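Local coordinates for ABC transporter substrate-binding protein (Bradyrhizobium japonicum, PDB 4I1D) that probably binds small solutes such as polyamines in the periplasm for an ABC transporter, and can hold D-malate, at residues Pro44-Gln49 against Pro55-Val60. Sequence-based numbering, arbitrary orientation.
Sequences PAIKTQ and PIWDVV. With SO4 (sulfate ion), chain L; SO4 (sulfate ion), chain B; SO4 (sulfate ion), chain I.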
loop_
_atom_site.group_PDB
_atom_site.type_symbol
_atom_site.label_atom_id
_atom_site.label_comp_id
_atom_site.label_asym_id
_atom_site.label_seq_id
_atom_site.Cartn_x
_atom_site.Cartn_y
_atom_site.Cartn_z
ATOM N N PRO A 44 0.386 26.565 5.193
ATOM C CA PRO A 44 -0.706 25.605 5.381
ATOM C C PRO A 44 -1.632 26.032 6.521
ATOM O O PRO A 44 -2.850 25.880 6.413
ATOM C CB PRO A 44 0.030 24.303 5.721
ATOM C CG PRO A 44 1.357 24.443 5.021
ATOM C CD PRO A 44 1.708 25.914 5.173
ATOM N N ALA A 45 -1.061 26.591 7.587
ATOM C CA ALA A 45 -1.854 27.000 8.737
ATOM C C ALA A 45 -2.694 28.235 8.422
ATOM O O ALA A 45 -3.851 28.335 8.829
ATOM C CB ALA A 45 -0.958 27.255 9.941
ATOM N N ILE A 46 -2.103 29.182 7.707
ATOM C CA ILE A 46 -2.831 30.377 7.311
ATOM C C ILE A 46 -4.061 29.983 6.493
ATOM O O ILE A 46 -5.149 30.522 6.702
ATOM C CB ILE A 46 -1.941 31.341 6.510
ATOM C CG1 ILE A 46 -0.956 32.050 7.443
ATOM C CG2 ILE A 46 -2.776 32.376 5.788
ATOM C CD1 ILE A 46 0.178 32.738 6.690
ATOM N N LYS A 47 -3.896 29.030 5.578
ATOM C CA LYS A 47 -5.022 28.595 4.761
ATOM C C LYS A 47 -6.135 28.070 5.658
ATOM O O LYS A 47 -7.305 28.418 5.491
ATOM C CB LYS A 47 -4.612 27.507 3.765
ATOM C CG LYS A 47 -3.694 27.976 2.655
ATOM C CD LYS A 47 -3.619 26.922 1.565
ATOM C CE LYS A 47 -2.676 27.331 0.457
ATOM N NZ LYS A 47 -2.788 26.402 -0.700
ATOM N N THR A 48 -5.765 27.224 6.609
ATOM C CA THR A 48 -6.757 26.592 7.459
ATOM C C THR A 48 -7.412 27.643 8.345
ATOM O O THR A 48 -8.636 27.684 8.480
ATOM C CB THR A 48 -6.130 25.497 8.324
ATOM O OG1 THR A 48 -5.687 24.430 7.479
ATOM C CG2 THR A 48 -7.143 24.962 9.321
ATOM N N GLN A 49 -6.583 28.502 8.925
ATOM C CA GLN A 49 -7.057 29.541 9.835
ATOM C C GLN A 49 -8.018 30.494 9.137
ATOM O O GLN A 49 -9.130 30.733 9.612
ATOM C CB GLN A 49 -5.880 30.327 10.421
ATOM C CG GLN A 49 -5.035 29.550 11.422
ATOM C CD GLN A 49 -4.198 30.469 12.294
ATOM O OE1 GLN A 49 -4.527 31.642 12.466
ATOM N NE2 GLN A 49 -3.115 29.940 12.856
ATOM N N PRO A 55 -9.368 33.189 12.439
ATOM C CA PRO A 55 -7.921 33.004 12.602
ATOM C C PRO A 55 -7.474 33.318 14.028
ATOM O O PRO A 55 -8.009 34.250 14.628
ATOM C CB PRO A 55 -7.325 34.056 11.667
ATOM C CG PRO A 55 -8.460 34.508 10.781
ATOM C CD PRO A 55 -9.697 34.319 11.555
ATOM N N ILE A 56 -6.511 32.571 14.561
ATOM C CA ILE A 56 -5.908 32.944 15.846
ATOM C C ILE A 56 -4.706 33.883 15.665
ATOM O O ILE A 56 -4.355 34.611 16.586
ATOM C CB ILE A 56 -5.467 31.719 16.692
ATOM C CG1 ILE A 56 -4.462 30.861 15.920
ATOM C CG2 ILE A 56 -6.668 30.890 17.126
ATOM C CD1 ILE A 56 -4.037 29.617 16.667
ATOM N N TRP A 57 -4.079 33.870 14.485
ATOM C CA TRP A 57 -2.927 34.747 14.216
ATOM C C TRP A 57 -3.370 36.064 13.587
ATOM O O TRP A 57 -4.339 36.091 12.824
ATOM C CB TRP A 57 -1.939 34.067 13.267
ATOM C CG TRP A 57 -1.254 32.859 13.826
ATOM C CD1 TRP A 57 -1.086 32.536 15.149
ATOM C CD2 TRP A 57 -0.649 31.804 13.074
ATOM N NE1 TRP A 57 -0.407 31.345 15.260
ATOM C CE2 TRP A 57 -0.131 30.872 14.001
ATOM C CE3 TRP A 57 -0.493 31.555 11.704
ATOM C CZ2 TRP A 57 0.536 29.713 13.602
ATOM C CZ3 TRP A 57 0.161 30.402 11.312
ATOM C CH2 TRP A 57 0.668 29.495 12.258
ATOM N N ASP A 58 -2.659 37.148 13.891
ATOM C CA ASP A 58 -2.936 38.451 13.267
ATOM C C ASP A 58 -1.897 38.794 12.204
ATOM O O ASP A 58 -2.215 39.017 11.027
ATOM C CB ASP A 58 -2.962 39.565 14.317
ATOM C CG ASP A 58 -4.119 39.416 15.306
ATOM O OD1 ASP A 58 -5.285 39.514 14.869
ATOM O OD2 ASP A 58 -3.868 39.217 16.520
ATOM N N VAL A 59 -0.646 38.839 12.635
ATOM C CA VAL A 59 0.433 39.296 11.788
ATOM C C VAL A 59 1.445 38.176 11.598
ATOM O O VAL A 59 1.881 37.552 12.562
ATOM C CB VAL A 59 1.127 40.530 12.383
ATOM C CG1 VAL A 59 2.293 40.952 11.513
ATOM C CG2 VAL A 59 0.127 41.675 12.544
ATOM N N VAL A 60 1.803 37.934 10.344
ATOM C CA VAL A 60 2.759 36.903 9.985
ATOM C C VAL A 60 3.954 37.490 9.244
ATOM O O VAL A 60 3.802 38.307 8.339
ATOM C CB VAL A 60 2.101 35.820 9.115
ATOM C CG1 VAL A 60 3.139 34.848 8.596
ATOM C CG2 VAL A 60 1.037 35.089 9.932
HETATM S S SO4 L . -4.055 23.136 -0.267
HETATM O O1 SO4 L . -3.540 23.317 1.108
HETATM O O2 SO4 L . -5.531 23.244 -0.262
HETATM O O3 SO4 L . -3.489 24.182 -1.148
HETATM O O4 SO4 L . -3.660 21.801 -0.768
HETATM S S SO4 B . -2.895 22.439 9.780
HETATM O O1 SO4 B . -3.345 23.828 9.845
HETATM O O2 SO4 B . -4.032 21.565 9.494
HETATM O O3 SO4 B . -1.899 22.294 8.721
HETATM O O4 SO4 B . -2.292 22.067 11.058
HETATM S S SO4 I . -0.511 26.506 -3.164
HETATM O O1 SO4 I . -0.213 25.971 -1.838
HETATM O O2 SO4 I . -1.915 26.916 -3.235
HETATM O O3 SO4 I . 0.351 27.661 -3.421
HETATM O O4 SO4 I . -0.262 25.467 -4.161
#
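Gln49 reaches from helix 43-51 to the backbone of Ile56 and Trp57, in the connection that leads into strand 59-63. This is part of a beta-alpha-beta crossover, strand 33-38 to helix 43-51 to strand 59-63, in the type II periplasmic binding protein fold; both strands pair in parallel with strand 4-9. The amide oxygen OE1 of Gln49 takes two N-H groups. Trp57 N gives the straighter bond, 3.0 Å to OE1 of Gln49 at 162°, in the carbonyl plane and on a lone pair. Ile56 N gives OE1 of Gln49 a weak, bent bond, and has a second weak partner in Gln192 of the second subunit. The Gln49 chain is extended beyond CG (chi2 -161°), which carries the amide across to the loop. There its NE2 lies over the centre of one face of the Trp57 indole, 3.1 Å above the plane. The amide is tilted 53° from the ring, so it does not stack flat on it. Ala45 CB meets the six-membered ring obliquely, 3.6 Å from CH2 of Trp57. Ile46 CG1 sits at the ring edge, near its plane. Ile46 and Val60 meet tip to tip, with CD1 of Ile46 4.1 Å from CG2 of Val60. With an alanine at Trp57, a gap is likely to open beside Ala45 and Ile46, leaving the Gln49 amide without the ring face it rests against. Further out, Ala188 of the second subunit packs on Ile56 and Trp57. The ring's rotation is helped into place by the hydrogen bond from Trp57 NE1 to Asp37 OD2.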